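Local coordinates for protein SusD homolog (Bacteroides thetaiotaomicron, PDB 4MRU) that probably binds mucin O-glycans as a SusD-like lipoprotein of the outer membrane, at residues M208-A216 against H499-N507; R196-A207 against I222-I232. All blocks are in the same frame, centred on the assembly; numbering follows the deposited sequence. Where two conformers were deposited one is given.

In the fold
Following the chain from the N terminus, several helices precede helix 192-209, the first element to take part in either contact, and it serves both. Residues 196-207 of this helix pack against 222-232, so interaction 2 closes a short loop with only 14 residues between its segments, folding helix 192-209 and helix 216-229 into an antiparallel hairpin. Residues 208-216, the end of the first helix and the turns after it, lie within that hairpin loop but wait for a partner much later in the chain: interaction 1 spans 282 residues to reach 499-507, in the loop after helix 473-486. The two loops therefore cross. Together they tie the hairpin to the C-terminal tail.

Interaction 1 of 2, residues M208-A216 against H499-N507; sequences MRLCYTDMA and HVWWDRKAN
Arg209 on Trp502, Thr213 on Trp501 and Lys505 on Tyr212 form three CH-pi contacts, yet no direct hydrogen bond joins the two segments. Arg209 CG lies 3.6 Å from the centroid of the Trp502 five-membered ring, almost exactly on its normal, while Val500 CG2 covers the opposite face of the indole. With CG anti to the backbone N (chi1 -167°) and bends at the next two torsions, the arginine lays its methylenes along the indole and sends its guanidinium on to Glu429, Glu433 and Asp123; its cation-pi attraction to Trp502 is long and at most weak. Asp123 also accepts from Trp502 NE1.

Thr213 divides its two branches. CG2 sits over the Trp501 six-membered ring, 3.8 Å from the centroid, whereas OG1 turns back to donate to Leu210 O (2.8 Å) on a lone pair and accepts from Met215 N in an ST turn. Threonine suits this place because a single residue supplies both the methyl for the indole and the hydroxyl for the type I turns. Leu210 CD2 meets Trp501 CZ3 at 3.7 Å, and CG of selenomethionine Met215 comes to the indole edge.

Lys505 runs extended alongside Tyr212, its CB 3.8 Å from the ring centroid; Cys211 SG lies on the other face. Lys505 NZ continues to Glu409 and Thr437 O, and Tyr212 OH pairs with Arg340.

One water supplies the polar link, accepting from Tyr212 N (2.8 Å) and donating to Arg209 O (2.6 Å) and Trp502 O (2.8 Å). The C-terminal tail is thus held against the end of helix 192-209 and the turns after it by aliphatic carbons on aromatic faces, two of them from charged side chains whose ends pair with acidic residues elsewhere, which probably offsets their charge.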
loop_
_atom_site.group_PDB
_atom_site.type_symbol
_atom_site.label_atom_id
_atom_site.label_comp_id
_atom_site.label_asym_id
_atom_site.label_seq_id
_atom_site.Cartn_x
_atom_site.Cartn_y
_atom_site.Cartn_z
HETATM N N MSE A 208 7.829 -11.004 3.407
HETATM C CA MSE A 208 8.910 -10.010 3.413
HETATM C C MSE A 208 8.680 -8.982 4.513
HETATM O O MSE A 208 9.623 -8.531 5.155
HETATM C CB MSE A 208 9.009 -9.323 2.034
HETATM C CG MSE A 208 10.342 -8.613 1.848
HETATM SE SE MSE A 208 11.856 -9.900 1.770
HETATM C CE MSE A 208 11.202 -11.010 0.308
ATOM N N ARG A 209 7.421 -8.719 4.813
ATOM C CA ARG A 209 7.009 -7.767 5.834
ATOM C C ARG A 209 7.574 -8.145 7.182
ATOM O O ARG A 209 7.874 -7.254 7.964
ATOM C CB ARG A 209 5.475 -7.656 5.930
ATOM C CG ARG A 209 5.026 -6.451 6.742
ATOM C CD ARG A 209 4.922 -5.148 5.923
ATOM N NE ARG A 209 3.667 -5.156 5.179
ATOM C CZ ARG A 209 3.485 -4.931 3.888
ATOM N NH1 ARG A 209 4.479 -4.591 3.070
ATOM N NH2 ARG A 209 2.239 -5.011 3.428
ATOM N N LEU A 210 7.751 -9.451 7.430
ATOM C CA LEU A 210 8.169 -9.928 8.738
ATOM C C LEU A 210 9.670 -10.240 8.857
ATOM O O LEU A 210 10.111 -10.885 9.840
ATOM C CB LEU A 210 7.381 -11.190 9.113
ATOM C CG LEU A 210 5.860 -11.144 8.924
ATOM C CD1 LEU A 210 5.238 -12.408 9.497
ATOM C CD2 LEU A 210 5.266 -9.903 9.546
ATOM N N CYS A 211 10.467 -9.712 7.937
ATOM C CA CYS A 211 11.886 -10.107 7.888
ATOM C C CYS A 211 12.704 -9.532 9.072
ATOM O O CYS A 211 13.808 -10.004 9.344
ATOM C CB CYS A 211 12.479 -9.756 6.529
ATOM S SG CYS A 211 12.776 -7.980 6.386
ATOM N N TYR A 212 12.169 -8.571 9.812
ATOM C CA TYR A 212 12.865 -8.040 10.979
ATOM C C TYR A 212 12.318 -8.583 12.307
ATOM O O TYR A 212 12.731 -8.103 13.374
ATOM C CB TYR A 212 12.830 -6.488 10.970
ATOM C CG TYR A 212 13.576 -5.896 9.800
ATOM C CD1 TYR A 212 14.960 -5.972 9.733
ATOM C CD2 TYR A 212 12.908 -5.194 8.773
ATOM C CE1 TYR A 212 15.655 -5.417 8.666
ATOM C CE2 TYR A 212 13.600 -4.651 7.717
ATOM C CZ TYR A 212 14.987 -4.746 7.687
ATOM O OH TYR A 212 15.673 -4.207 6.627
ATOM N N THR A 213 11.427 -9.586 12.272
ATOM C CA THR A 213 10.832 -10.147 13.489
ATOM C C THR A 213 11.444 -11.485 13.849
ATOM O O THR A 213 12.277 -11.979 13.136
ATOM C CB THR A 213 9.334 -10.426 13.322
ATOM O OG1 THR A 213 9.139 -11.472 12.360
ATOM C CG2 THR A 213 8.605 -9.172 12.897
ATOM N N ASP A 214 11.006 -12.066 14.964
ATOM C CA ASP A 214 11.459 -13.398 15.388
ATOM C C ASP A 214 10.773 -14.522 14.599
ATOM O O ASP A 214 10.971 -15.704 14.867
ATOM C CB ASP A 214 11.282 -13.568 16.922
ATOM C CG ASP A 214 9.818 -13.711 17.373
ATOM O OD1 ASP A 214 8.876 -13.577 16.563
ATOM O OD2 ASP A 214 9.604 -13.962 18.582
HETATM N N MSE A 215 9.987 -14.143 13.601
HETATM C CA MSE A 215 9.394 -15.109 12.704
HETATM C C MSE A 215 10.081 -15.088 11.376
HETATM O O MSE A 215 9.549 -15.629 10.397
HETATM C CB MSE A 215 7.932 -14.745 12.516
HETATM C CG MSE A 215 7.152 -14.808 13.838
HETATM SE SE MSE A 215 6.907 -16.620 14.587
HETATM C CE MSE A 215 8.203 -16.474 16.054
ATOM N N ALA A 216 11.278 -14.488 11.309
ATOM C CA ALA A 216 11.975 -14.342 10.012
ATOM C C ALA A 216 12.294 -15.695 9.328
ATOM O O ALA A 216 12.239 -15.794 8.089
ATOM C CB ALA A 216 13.256 -13.518 10.127
ATOM N N HIS A 499 5.305 1.776 17.391
ATOM C CA HIS A 499 5.556 0.860 16.281
ATOM C C HIS A 499 4.610 -0.339 16.367
ATOM O O HIS A 499 4.410 -0.923 17.449
ATOM C CB HIS A 499 7.007 0.347 16.283
ATOM C CG HIS A 499 8.036 1.375 15.899
ATOM N ND1 HIS A 499 9.257 1.028 15.371
ATOM C CD2 HIS A 499 8.028 2.732 15.963
ATOM C CE1 HIS A 499 9.959 2.126 15.129
ATOM N NE2 HIS A 499 9.241 3.167 15.483
ATOM N N VAL A 500 4.118 -0.770 15.225
ATOM C CA VAL A 500 3.460 -2.075 15.126
ATOM C C VAL A 500 4.518 -3.179 15.228
ATOM O O VAL A 500 5.708 -2.929 15.010
ATOM C CB VAL A 500 2.594 -2.232 13.834
ATOM C CG1 VAL A 500 1.588 -1.059 13.708
ATOM C CG2 VAL A 500 3.443 -2.321 12.608
ATOM N N TRP A 501 4.048 -4.411 15.459
ATOM C CA TRP A 501 4.957 -5.523 15.777
ATOM C C TRP A 501 6.038 -5.776 14.721
ATOM O O TRP A 501 7.171 -6.025 15.082
ATOM C CB TRP A 501 4.143 -6.807 16.040
ATOM C CG TRP A 501 4.973 -8.056 16.107
ATOM C CD1 TRP A 501 5.804 -8.442 17.108
ATOM C CD2 TRP A 501 5.016 -9.086 15.124
ATOM N NE1 TRP A 501 6.385 -9.655 16.801
ATOM C CE2 TRP A 501 5.933 -10.048 15.567
ATOM C CE3 TRP A 501 4.378 -9.280 13.895
ATOM C CZ2 TRP A 501 6.194 -11.208 14.844
ATOM C CZ3 TRP A 501 4.675 -10.431 13.155
ATOM C CH2 TRP A 501 5.558 -11.375 13.654
ATOM N N TRP A 502 5.733 -5.722 13.434
ATOM C CA TRP A 502 6.775 -6.018 12.445
ATOM C C TRP A 502 7.785 -4.865 12.231
ATOM O O TRP A 502 8.761 -5.074 11.540
ATOM C CB TRP A 502 6.198 -6.453 11.086
ATOM C CG TRP A 502 5.107 -5.594 10.440
ATOM C CD1 TRP A 502 3.827 -5.951 10.268
ATOM C CD2 TRP A 502 5.242 -4.309 9.819
ATOM N NE1 TRP A 502 3.134 -4.982 9.624
ATOM C CE2 TRP A 502 3.983 -3.940 9.363
ATOM C CE3 TRP A 502 6.292 -3.422 9.665
ATOM C CZ2 TRP A 502 3.740 -2.747 8.720
ATOM C CZ3 TRP A 502 6.052 -2.209 9.022
ATOM C CH2 TRP A 502 4.782 -1.878 8.586
ATOM N N ASP A 503 7.510 -3.671 12.764
ATOM C CA ASP A 503 8.335 -2.482 12.523
ATOM C C ASP A 503 9.445 -2.462 13.542
ATOM O O ASP A 503 9.349 -1.817 14.626
ATOM C CB ASP A 503 7.465 -1.216 12.573
ATOM C CG ASP A 503 8.238 0.060 12.314
ATOM O OD1 ASP A 503 9.462 -0.037 12.042
ATOM O OD2 ASP A 503 7.605 1.152 12.402
ATOM N N ARG A 504 10.480 -3.242 13.249
ATOM C CA ARG A 504 11.547 -3.504 14.233
ATOM C C ARG A 504 12.933 -3.208 13.701
ATOM O O ARG A 504 13.898 -3.393 14.397
ATOM C CB ARG A 504 11.508 -4.968 14.674
ATOM C CG ARG A 504 10.148 -5.467 15.120
ATOM C CD ARG A 504 10.242 -6.823 15.847
ATOM N NE ARG A 504 10.462 -6.629 17.286
ATOM C CZ ARG A 504 9.502 -6.366 18.177
ATOM N NH1 ARG A 504 8.229 -6.236 17.813
ATOM N NH2 ARG A 504 9.815 -6.189 19.429
ATOM N N LYS A 505 13.065 -2.764 12.459
ATOM C CA LYS A 505 14.404 -2.449 11.944
ATOM C C LYS A 505 15.140 -1.423 12.858
ATOM O O LYS A 505 14.577 -0.392 13.190
ATOM C CB LYS A 505 14.297 -1.919 10.526
ATOM C CG LYS A 505 15.645 -1.689 9.873
ATOM C CD LYS A 505 15.528 -1.130 8.470
ATOM C CE LYS A 505 16.921 -0.969 7.901
ATOM N NZ LYS A 505 16.913 -0.475 6.519
ATOM N N ALA A 506 16.385 -1.694 13.217
ATOM C CA ALA A 506 17.244 -0.693 13.920
ATOM C C ALA A 506 17.815 0.413 12.986
ATOM O O ALA A 506 18.455 0.097 11.992
ATOM C CB ALA A 506 18.384 -1.397 14.638
ATOM N N ASN A 507 17.584 1.697 13.296
ATOM C CA ASN A 507 18.150 2.815 12.501
ATOM C C ASN A 507 19.262 3.538 13.266
ATOM O O ASN A 507 20.314 2.949 13.557
ATOM C CB ASN A 507 17.060 3.805 12.053
HETATM O O HOH W 1 9.770 -7.044 9.802
#

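Interaction 2 of 2, residues R196-A207 against I222-I232; sequences RLFLHSLQLRMA and IAEKAVTAGVI. With EDO (1,2-ethanediol), chain E; EDO (1,2-ethanediol), chain F.
His200 reaches across to Gly230 with ND1, which donates to Gly230 O at 2.7 Å; that oxygen lies near the imidazole plane, and the N-H...O angle is a bent 142°. The other ring nitrogen of His200, NE2, is hydrogen-bonded to Asp167 OD2 of helix 152-173, so both ring nitrogens have partners and the ring's rotation is fixed. Ala229 CB covers one face, 3.5 Å from the ring centroid. A leucine in place of His200 would probably leave Gly230 O and Asp167 without this shared partner and hold the turn after the helix less firmly.

Ser201 plays two roles with one hydroxyl. OG donates to Leu197 O (2.7 Å), from the face of that carbonyl opposite to Ser201 N, and accepts from Ile232 N at 3.1 Å in an almost straight bond of 177°. A small hydroxyl suits the spot, since Val231 and Ile232 pack close around it.

These bonds fasten the open end of an antiparallel helical hairpin, of the kind on which TPR-like folds are built: the axes of 196-207 and 222-229 approach to 8.3 Å. Small residues permit this closeness. Ala226 CB nestles against His200 O, and Ala223 CB meets both Leu204 CD1 and Ala207 CB. Gly230 ends the helix with positive phi (113°), where a side chain would jam against Ala229 O.

Arg196 NH1 and Ala229 O share a water, while Arg196 NE pairs with Asp167. Both ends of the Gln203 amide are taken by an ethanediol, probably from the crystallisation liquor: OE1 accepts from its O2 (2.6 Å) and NE2 donates to its O1 (2.9 Å).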
loop_
_atom_site.group_PDB
_atom_site.type_symbol
_atom_site.label_atom_id
_atom_site.label_comp_id
_atom_site.label_asym_id
_atom_site.label_seq_id
_atom_site.Cartn_x
_atom_site.Cartn_y
_atom_site.Cartn_z
ATOM N N ARG A 196 -4.448 -18.249 -7.888
ATOM C CA ARG A 196 -3.313 -18.858 -7.157
ATOM C C ARG A 196 -2.008 -18.046 -7.271
ATOM O O ARG A 196 -1.276 -17.916 -6.295
ATOM C CB ARG A 196 -3.056 -20.308 -7.594
ATOM C CG ARG A 196 -4.226 -21.210 -7.202
ATOM C CD ARG A 196 -3.871 -22.672 -7.411
ATOM N NE ARG A 196 -2.913 -23.062 -6.412
ATOM C CZ ARG A 196 -1.772 -23.699 -6.633
ATOM N NH1 ARG A 196 -1.402 -24.074 -7.842
ATOM N NH2 ARG A 196 -1.003 -23.982 -5.599
ATOM N N LEU A 197 -1.719 -17.507 -8.451
ATOM C CA LEU A 197 -0.567 -16.652 -8.618
ATOM C C LEU A 197 -0.661 -15.478 -7.661
ATOM O O LEU A 197 0.320 -15.114 -6.953
ATOM C CB LEU A 197 -0.460 -16.150 -10.052
ATOM C CG LEU A 197 -0.231 -17.232 -11.118
ATOM C CD1 LEU A 197 -0.198 -16.567 -12.494
ATOM C CD2 LEU A 197 1.041 -17.989 -10.827
ATOM N N PHE A 198 -1.845 -14.881 -7.615
ATOM C CA PHE A 198 -2.029 -13.737 -6.735
ATOM C C PHE A 198 -1.841 -14.156 -5.277
ATOM O O PHE A 198 -1.178 -13.460 -4.491
ATOM C CB PHE A 198 -3.406 -13.092 -6.917
ATOM C CG PHE A 198 -3.734 -12.119 -5.861
ATOM C CD1 PHE A 198 -3.113 -10.875 -5.846
ATOM C CD2 PHE A 198 -4.629 -12.434 -4.863
ATOM C CE1 PHE A 198 -3.391 -9.960 -4.847
ATOM C CE2 PHE A 198 -4.901 -11.529 -3.862
ATOM C CZ PHE A 198 -4.299 -10.282 -3.874
ATOM N N LEU A 199 -2.466 -15.250 -4.899
ATOM C CA LEU A 199 -2.337 -15.722 -3.501
ATOM C C LEU A 199 -0.885 -15.926 -3.104
ATOM O O LEU A 199 -0.457 -15.530 -2.014
ATOM C CB LEU A 199 -3.122 -17.017 -3.332
ATOM C CG LEU A 199 -3.257 -17.668 -1.973
ATOM C CD1 LEU A 199 -4.546 -18.480 -1.959
ATOM C CD2 LEU A 199 -2.065 -18.544 -1.663
ATOM N N HIS A 200 -0.120 -16.557 -3.983
ATOM C CA HIS A 200 1.323 -16.754 -3.720
ATOM C C HIS A 200 2.108 -15.438 -3.647
ATOM O O HIS A 200 3.062 -15.308 -2.876
ATOM C CB HIS A 200 1.914 -17.674 -4.762
ATOM C CG HIS A 200 1.268 -19.020 -4.791
ATOM N ND1 HIS A 200 1.042 -19.717 -5.968
ATOM C CD2 HIS A 200 0.712 -19.757 -3.805
ATOM C CE1 HIS A 200 0.444 -20.859 -5.680
ATOM N NE2 HIS A 200 0.203 -20.887 -4.382
ATOM N N SER A 201 1.724 -14.479 -4.470
ATOM C CA SER A 201 2.334 -13.177 -4.448
ATOM C C SER A 201 2.037 -12.453 -3.099
ATOM O O SER A 201 2.893 -11.848 -2.528
ATOM C CB SER A 201 1.853 -12.351 -5.647
ATOM O OG SER A 201 2.081 -13.057 -6.868
ATOM N N LEU A 202 0.810 -12.565 -2.617
ATOM C CA LEU A 202 0.452 -11.991 -1.323
ATOM C C LEU A 202 1.215 -12.671 -0.198
ATOM O O LEU A 202 1.658 -11.985 0.726
ATOM C CB LEU A 202 -1.028 -12.153 -1.078
ATOM C CG LEU A 202 -1.660 -11.520 0.159
ATOM C CD1 LEU A 202 -1.374 -10.034 0.205
ATOM C CD2 LEU A 202 -3.161 -11.791 0.158
ATOM N N GLN A 203 1.356 -14.003 -0.251
ATOM C CA GLN A 203 2.191 -14.713 0.731
ATOM C C GLN A 203 3.628 -14.172 0.717
ATOM O O GLN A 203 4.230 -13.982 1.767
ATOM C CB GLN A 203 2.232 -16.198 0.469
ATOM C CG GLN A 203 0.936 -16.943 0.713
ATOM C CD GLN A 203 0.979 -18.376 0.152
ATOM O OE1 GLN A 203 1.481 -18.624 -0.952
ATOM N NE2 GLN A 203 0.448 -19.321 0.927
ATOM N N LEU A 204 4.156 -13.915 -0.464
ATOM C CA LEU A 204 5.490 -13.348 -0.606
ATOM C C LEU A 204 5.597 -11.949 0.031
ATOM O O LEU A 204 6.541 -11.647 0.750
ATOM C CB LEU A 204 5.861 -13.290 -2.086
ATOM C CG LEU A 204 7.214 -12.668 -2.442
ATOM C CD1 LEU A 204 8.350 -13.401 -1.746
ATOM C CD2 LEU A 204 7.410 -12.685 -3.941
ATOM N N ARG A 205 4.615 -11.101 -0.256
ATOM C CA ARG A 205 4.586 -9.757 0.303
ATOM C C ARG A 205 4.565 -9.798 1.836
ATOM O O ARG A 205 5.323 -9.131 2.489
ATOM C CB ARG A 205 3.347 -9.024 -0.188
ATOM C CG ARG A 205 3.232 -7.622 0.347
ATOM C CD ARG A 205 1.806 -7.073 0.201
ATOM N NE ARG A 205 1.620 -6.411 -1.083
ATOM C CZ ARG A 205 0.455 -5.906 -1.490
ATOM N NH1 ARG A 205 -0.619 -6.016 -0.711
ATOM N NH2 ARG A 205 0.371 -5.303 -2.669
HETATM N N MSE A 206 3.667 -10.612 2.376
HETATM C CA MSE A 206 3.502 -10.715 3.818
HETATM C C MSE A 206 4.700 -11.354 4.483
HETATM O O MSE A 206 5.105 -10.921 5.560
HETATM C CB MSE A 206 2.265 -11.546 4.080
HETATM C CG MSE A 206 0.996 -10.779 3.722
HETATM SE SE MSE A 206 -0.571 -11.985 3.909
HETATM C CE MSE A 206 -0.126 -12.891 5.611
ATOM N N ALA A 207 5.308 -12.338 3.843
ATOM C CA ALA A 207 6.571 -12.888 4.355
ATOM C C ALA A 207 7.646 -11.814 4.455
ATOM O O ALA A 207 8.341 -11.710 5.469
ATOM C CB ALA A 207 7.037 -14.057 3.494
ATOM N N ILE A 222 8.137 -19.469 4.009
ATOM C CA ILE A 222 6.871 -19.121 3.330
ATOM C C ILE A 222 7.154 -18.463 1.981
ATOM O O ILE A 222 6.571 -18.866 0.956
ATOM C CB ILE A 222 6.003 -18.222 4.220
ATOM C CG1 ILE A 222 5.450 -19.042 5.395
ATOM C CG2 ILE A 222 4.859 -17.562 3.439
ATOM C CD1 ILE A 222 5.018 -18.179 6.577
ATOM N N ALA A 223 8.079 -17.506 1.958
ATOM C CA ALA A 223 8.424 -16.808 0.703
ATOM C C ALA A 223 8.981 -17.745 -0.355
ATOM O O ALA A 223 8.591 -17.686 -1.521
ATOM C CB ALA A 223 9.425 -15.703 0.977
ATOM N N GLU A 224 9.910 -18.604 0.059
ATOM C CA GLU A 224 10.506 -19.554 -0.838
ATOM C C GLU A 224 9.469 -20.526 -1.408
ATOM O O GLU A 224 9.450 -20.788 -2.614
ATOM C CB GLU A 224 11.652 -20.316 -0.136
ATOM C CG GLU A 224 12.842 -19.392 0.096
ATOM C CD GLU A 224 13.963 -19.992 0.929
ATOM O OE1 GLU A 224 13.758 -20.999 1.640
ATOM O OE2 GLU A 224 15.068 -19.423 0.931
ATOM N N LYS A 225 8.595 -21.048 -0.566
ATOM C CA LYS A 225 7.564 -21.969 -1.048
ATOM C C LYS A 225 6.584 -21.268 -1.992
ATOM O O LYS A 225 6.126 -21.867 -2.991
ATOM C CB LYS A 225 6.784 -22.617 0.088
ATOM C CG LYS A 225 7.628 -23.646 0.815
ATOM C CD LYS A 225 6.918 -24.151 2.084
ATOM C CE LYS A 225 7.793 -25.155 2.830
ATOM N NZ LYS A 225 6.996 -26.002 3.757
ATOM N N ALA A 226 6.278 -20.011 -1.685
ATOM C CA ALA A 226 5.354 -19.219 -2.504
ATOM C C ALA A 226 5.894 -18.998 -3.918
ATOM O O ALA A 226 5.186 -19.223 -4.888
ATOM C CB ALA A 226 5.088 -17.898 -1.842
ATOM N N VAL A 227 7.168 -18.614 -4.012
ATOM C CA VAL A 227 7.808 -18.475 -5.295
ATOM C C VAL A 227 7.829 -19.788 -6.051
ATOM O O VAL A 227 7.532 -19.835 -7.256
ATOM C CB VAL A 227 9.243 -17.895 -5.128
ATOM C CG1 VAL A 227 10.043 -18.015 -6.399
ATOM C CG2 VAL A 227 9.136 -16.442 -4.745
ATOM N N THR A 228 8.171 -20.881 -5.371
ATOM C CA THR A 228 8.146 -22.170 -6.018
ATOM C C THR A 228 6.753 -22.517 -6.538
ATOM O O THR A 228 6.631 -23.094 -7.596
ATOM C CB THR A 228 8.656 -23.280 -5.055
ATOM O OG1 THR A 228 9.997 -22.960 -4.718
ATOM C CG2 THR A 228 8.615 -24.638 -5.707
ATOM N N ALA A 229 5.710 -22.161 -5.790
ATOM C CA ALA A 229 4.329 -22.498 -6.191
ATOM C C ALA A 229 3.842 -21.668 -7.365
ATOM O O ALA A 229 2.880 -22.077 -8.034
ATOM C CB ALA A 229 3.352 -22.338 -5.009
ATOM N N GLY A 230 4.492 -20.529 -7.618
ATOM C CA GLY A 230 4.216 -19.716 -8.774
ATOM C C GLY A 230 3.607 -18.373 -8.363
ATOM O O GLY A 230 2.524 -18.324 -7.812
ATOM N N VAL A 231 4.303 -17.277 -8.687
ATOM C CA VAL A 231 3.849 -15.919 -8.401
ATOM C C VAL A 231 3.601 -15.197 -9.725
ATOM O O VAL A 231 3.903 -15.742 -10.794
ATOM C CB VAL A 231 4.858 -15.137 -7.544
ATOM C CG1 VAL A 231 4.908 -15.699 -6.120
ATOM C CG2 VAL A 231 6.278 -15.157 -8.162
ATOM N N ILE A 232 3.014 -13.999 -9.647
ATOM C CA ILE A 232 2.764 -13.169 -10.810
ATOM C C ILE A 232 4.097 -12.719 -11.415
ATOM O O ILE A 232 4.900 -12.058 -10.757
ATOM C CB ILE A 232 1.903 -11.928 -10.431
ATOM C CG1 ILE A 232 0.520 -12.352 -9.935
ATOM C CG2 ILE A 232 1.771 -10.974 -11.596
ATOM C CD1 ILE A 232 -0.240 -11.249 -9.228
HETATM C C1 EDO E . 1.419 -22.643 -0.200
HETATM O O1 EDO E . 0.188 -21.928 -0.290
HETATM C C2 EDO E . 2.308 -22.194 -1.334
HETATM O O2 EDO E . 2.805 -20.915 -0.957
HETATM C C1 EDO F . -3.739 -5.449 -1.861
HETATM O O1 EDO F . -3.279 -4.849 -0.645
HETATM C C2 EDO F . -3.776 -4.303 -2.812
HETATM O O2 EDO F . -2.419 -3.907 -2.905
HETATM O O HOH W 2 1.697 -24.650 -7.853
#